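Local coordinates for protein RNA-directed RNA polymerase (Infectious pancreatic necrosis virus, PDB 3ZED) that copies viral RNA as an RNA-dependent RNA polymerase, probably both free and covalently attached to the genomic RNA, at residues Y237-L249 with S323-T337. Residues are numbered along the deposited sequence; the frame is centred on the assembly and turned at random.
Sequences YLPHVTIKSSAGL and SAPYPTHLLLSMVST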
# COMPACT_ATOMS: atom_id res chain seq x y z
N TYR B 237 0.15 -20.85 8.07
CA TYR B 237 0.33 -19.62 8.85
C TYR B 237 1.03 -18.53 8.01
O TYR B 237 1.31 -17.44 8.52
CB TYR B 237 1.13 -19.90 10.13
CG TYR B 237 0.40 -20.78 11.12
CD1 TYR B 237 -0.46 -20.23 12.07
CD2 TYR B 237 0.54 -22.16 11.08
CE1 TYR B 237 -1.14 -21.03 12.98
CE2 TYR B 237 -0.16 -22.98 11.97
CZ TYR B 237 -0.98 -22.41 12.93
OH TYR B 237 -1.64 -23.22 13.82
N LEU B 238 1.31 -18.82 6.73
CA LEU B 238 1.92 -17.88 5.79
C LEU B 238 0.91 -16.81 5.41
O LEU B 238 -0.29 -17.09 5.45
CB LEU B 238 2.40 -18.59 4.50
CG LEU B 238 3.58 -19.55 4.60
CD1 LEU B 238 3.67 -20.40 3.36
CD2 LEU B 238 4.90 -18.79 4.82
N PRO B 239 1.35 -15.59 5.00
CA PRO B 239 0.37 -14.57 4.58
C PRO B 239 -0.34 -14.94 3.28
O PRO B 239 0.20 -15.70 2.47
CB PRO B 239 1.24 -13.31 4.39
CG PRO B 239 2.53 -13.60 5.07
CD PRO B 239 2.74 -15.07 4.92
N HIS B 240 -1.56 -14.42 3.08
CA HIS B 240 -2.31 -14.58 1.84
C HIS B 240 -1.56 -13.86 0.70
O HIS B 240 -1.00 -12.78 0.92
CB HIS B 240 -3.73 -14.00 2.00
CG HIS B 240 -4.47 -13.77 0.71
ND1 HIS B 240 -5.18 -14.79 0.08
CD2 HIS B 240 -4.58 -12.64 -0.04
CE1 HIS B 240 -5.69 -14.25 -1.01
NE2 HIS B 240 -5.36 -12.96 -1.12
N VAL B 241 -1.51 -14.48 -0.48
CA VAL B 241 -0.89 -13.87 -1.66
C VAL B 241 -1.94 -13.80 -2.79
O VAL B 241 -2.91 -14.58 -2.78
CB VAL B 241 0.44 -14.53 -2.13
CG1 VAL B 241 1.54 -14.42 -1.09
CG2 VAL B 241 0.23 -15.98 -2.55
N THR B 242 -1.75 -12.88 -3.75
CA THR B 242 -2.60 -12.77 -4.94
C THR B 242 -1.99 -13.73 -5.96
O THR B 242 -0.93 -13.45 -6.51
CB THR B 242 -2.72 -11.33 -5.43
OG1 THR B 242 -3.15 -10.50 -4.36
CG2 THR B 242 -3.67 -11.21 -6.62
N ILE B 243 -2.66 -14.87 -6.16
CA ILE B 243 -2.24 -15.97 -7.03
C ILE B 243 -1.97 -15.49 -8.47
O ILE B 243 -0.97 -15.89 -9.06
CB ILE B 243 -3.32 -17.10 -6.95
CG1 ILE B 243 -3.28 -17.82 -5.58
CG2 ILE B 243 -3.30 -18.10 -8.12
CD1 ILE B 243 -1.95 -18.39 -5.11
N LYS B 244 -2.83 -14.60 -9.01
CA LYS B 244 -2.72 -14.07 -10.37
C LYS B 244 -1.63 -12.98 -10.52
O LYS B 244 -1.30 -12.61 -11.65
CB LYS B 244 -4.08 -13.53 -10.84
N SER B 245 -1.06 -12.47 -9.40
CA SER B 245 -0.03 -11.44 -9.47
C SER B 245 1.31 -12.03 -9.94
O SER B 245 1.50 -13.24 -9.91
CB SER B 245 0.13 -10.71 -8.15
OG SER B 245 0.63 -11.56 -7.14
N SER B 246 2.19 -11.18 -10.42
CA SER B 246 3.51 -11.52 -10.95
C SER B 246 4.40 -12.19 -9.90
O SER B 246 4.47 -11.76 -8.75
CB SER B 246 4.19 -10.27 -11.49
OG SER B 246 5.47 -10.56 -12.03
N ALA B 247 5.12 -13.25 -10.32
CA ALA B 247 6.09 -13.94 -9.49
C ALA B 247 7.33 -13.07 -9.27
O ALA B 247 8.00 -13.19 -8.25
CB ALA B 247 6.49 -15.26 -10.14
N GLY B 248 7.63 -12.22 -10.25
CA GLY B 248 8.82 -11.38 -10.26
C GLY B 248 10.04 -12.24 -10.55
O GLY B 248 9.91 -13.41 -10.93
N LEU B 249 11.24 -11.66 -10.36
CA LEU B 249 12.50 -12.38 -10.57
C LEU B 249 12.62 -13.56 -9.58
O LEU B 249 12.15 -13.44 -8.45
CB LEU B 249 13.73 -11.46 -10.43
CG LEU B 249 13.91 -10.34 -11.46
CD1 LEU B 249 15.23 -9.64 -11.25
CD2 LEU B 249 13.88 -10.87 -12.87
N SER B 323 7.62 -4.46 -8.80
CA SER B 323 7.08 -5.77 -8.54
C SER B 323 8.14 -6.68 -7.91
O SER B 323 8.98 -7.27 -8.59
CB SER B 323 6.45 -6.35 -9.80
OG SER B 323 5.67 -7.48 -9.47
N ALA B 324 8.07 -6.77 -6.57
CA ALA B 324 8.98 -7.53 -5.71
C ALA B 324 8.97 -9.01 -6.03
O ALA B 324 7.88 -9.59 -6.19
CB ALA B 324 8.60 -7.35 -4.24
N PRO B 325 10.17 -9.63 -6.07
CA PRO B 325 10.23 -11.09 -6.23
C PRO B 325 9.39 -11.78 -5.16
O PRO B 325 9.40 -11.36 -4.00
CB PRO B 325 11.72 -11.38 -6.03
CG PRO B 325 12.40 -10.12 -6.44
CD PRO B 325 11.52 -9.06 -5.90
N TYR B 326 8.64 -12.82 -5.56
CA TYR B 326 7.78 -13.60 -4.68
C TYR B 326 8.49 -13.99 -3.34
O TYR B 326 7.90 -13.72 -2.30
CB TYR B 326 7.23 -14.85 -5.42
CG TYR B 326 6.12 -15.63 -4.75
CD1 TYR B 326 5.58 -15.22 -3.53
CD2 TYR B 326 5.55 -16.74 -5.37
CE1 TYR B 326 4.54 -15.93 -2.92
CE2 TYR B 326 4.51 -17.45 -4.77
CZ TYR B 326 4.02 -17.05 -3.55
OH TYR B 326 3.03 -17.78 -2.94
N PRO B 327 9.73 -14.55 -3.31
CA PRO B 327 10.34 -14.92 -2.01
C PRO B 327 10.55 -13.72 -1.08
O PRO B 327 10.29 -13.86 0.12
CB PRO B 327 11.68 -15.56 -2.42
CG PRO B 327 11.48 -16.00 -3.82
CD PRO B 327 10.61 -14.95 -4.43
N THR B 328 10.98 -12.55 -1.62
CA THR B 328 11.20 -11.32 -0.84
C THR B 328 9.88 -10.84 -0.22
O THR B 328 9.86 -10.55 0.98
CB THR B 328 11.86 -10.24 -1.71
OG1 THR B 328 13.10 -10.77 -2.16
CG2 THR B 328 12.12 -8.94 -0.97
N HIS B 329 8.79 -10.79 -1.03
CA HIS B 329 7.45 -10.39 -0.60
C HIS B 329 6.95 -11.29 0.55
O HIS B 329 6.41 -10.78 1.52
CB HIS B 329 6.46 -10.43 -1.78
CG HIS B 329 5.07 -10.07 -1.36
ND1 HIS B 329 4.73 -8.76 -1.04
CD2 HIS B 329 3.99 -10.86 -1.17
CE1 HIS B 329 3.46 -8.80 -0.68
NE2 HIS B 329 2.97 -10.03 -0.76
N LEU B 330 7.18 -12.61 0.44
CA LEU B 330 6.77 -13.62 1.42
C LEU B 330 7.48 -13.40 2.78
O LEU B 330 6.82 -13.36 3.81
CB LEU B 330 7.08 -15.02 0.85
CG LEU B 330 6.47 -16.27 1.51
CD1 LEU B 330 4.92 -16.19 1.59
CD2 LEU B 330 6.90 -17.52 0.76
N LEU B 331 8.81 -13.19 2.76
CA LEU B 331 9.62 -12.96 3.97
C LEU B 331 9.25 -11.63 4.67
O LEU B 331 9.13 -11.61 5.89
CB LEU B 331 11.12 -12.98 3.63
CG LEU B 331 11.71 -14.32 3.16
CD1 LEU B 331 13.10 -14.11 2.55
CD2 LEU B 331 11.77 -15.34 4.30
N LEU B 332 9.03 -10.56 3.90
CA LEU B 332 8.63 -9.26 4.44
C LEU B 332 7.23 -9.32 5.07
O LEU B 332 7.03 -8.80 6.17
CB LEU B 332 8.63 -8.16 3.33
CG LEU B 332 9.96 -7.68 2.77
CD1 LEU B 332 9.75 -6.66 1.69
CD2 LEU B 332 10.84 -7.07 3.85
N SER B 333 6.28 -9.98 4.37
CA SER B 333 4.88 -10.11 4.78
C SER B 333 4.75 -10.94 6.03
O SER B 333 3.81 -10.69 6.79
CB SER B 333 4.04 -10.71 3.65
OG SER B 333 4.06 -9.82 2.55
N MET B 334 5.69 -11.87 6.29
CA MET B 334 5.72 -12.66 7.52
C MET B 334 5.98 -11.76 8.76
O MET B 334 5.57 -12.10 9.86
CB MET B 334 6.77 -13.77 7.43
CG MET B 334 6.30 -14.97 6.67
SD MET B 334 7.62 -16.16 6.31
CE MET B 334 7.95 -16.82 7.94
N VAL B 335 6.62 -10.60 8.58
CA VAL B 335 6.92 -9.66 9.68
C VAL B 335 5.72 -8.70 9.89
O VAL B 335 5.29 -8.48 11.02
CB VAL B 335 8.26 -8.87 9.42
CG1 VAL B 335 8.57 -7.90 10.57
CG2 VAL B 335 9.43 -9.83 9.18
N SER B 336 5.19 -8.12 8.80
CA SER B 336 4.14 -7.11 8.89
C SER B 336 2.71 -7.63 9.07
O SER B 336 2.02 -7.13 9.96
CB SER B 336 4.18 -6.19 7.67
OG SER B 336 4.11 -6.94 6.47
N THR B 337 2.26 -8.58 8.24
CA THR B 337 0.86 -9.01 8.21
C THR B 337 0.36 -9.63 9.53
O THR B 337 -0.74 -9.25 9.91
CB THR B 337 0.52 -9.85 6.97
OG1 THR B 337 1.24 -11.06 6.99
CG2 THR B 337 0.81 -9.11 5.66
O HOH W 1 11.03 -8.91 -9.47
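Ala247 O accepts a hydrogen bond from Tyr326 N at 2.8 Å, with an N-H...O angle of 154°. The donor belongs to the first turn of the helix that starts at 326, just after the N-cap Pro325. The bond therefore ties the loop to an amide at the helix start. This end is the tight one. Gly248, at positive phi (74°), brings its CA to 4.3 Å from Pro325 CA. Leu249 O sits 3.2 Å from Pro325 CB. A water bridges the two backbones, accepting from Leu249 N and donating to Ser323 O. Behind this end, Leu249 also packs on Cys299 and Leu301 of strand 299-310.

At the other end, Pro239 points its ring at the helix and crosses the Met334 and Thr337 side chains at about a right angle. Its CG is 3.6 Å from Ser333 CB, and its CD meets Met334 CG and Leu330 CD1. Thr337 OG1 borders the same ring. With chi1 at 64°, this hydroxyl lies between its backbone N and carbonyl carbon and turns back to its own helix. There it bonds to Ser333 O, 2.6 Å away, from above that carbonyl's plane. Leu238 extends CD2 to Met334 SD and Leu330 CD1, on the side where Leu264 of helix 260-278 packs.

Val241 makes the last inward contact before the loop leaves the helix. It crosses the Tyr326 side chain at about a right angle. Its CG2 is 3.4 Å from Tyr326 OH, while CG1 lies near the plane of the His329 ring at its edge. Beyond Val241 is the loose, solvent side. The loop swings away in a type I beta turn from Thr242 to Ser245, with Thr242 and Ile243 exposed.

Both segments fall in the sequence range of the birnavirus polymerase palm family. The loop packs along helix 326-340, hydrogen-bonded to its first turn at one end and held by apolar contacts at the other. Its closely packed end carries Gly248 and Leu249 of the predicted GTP-binding site.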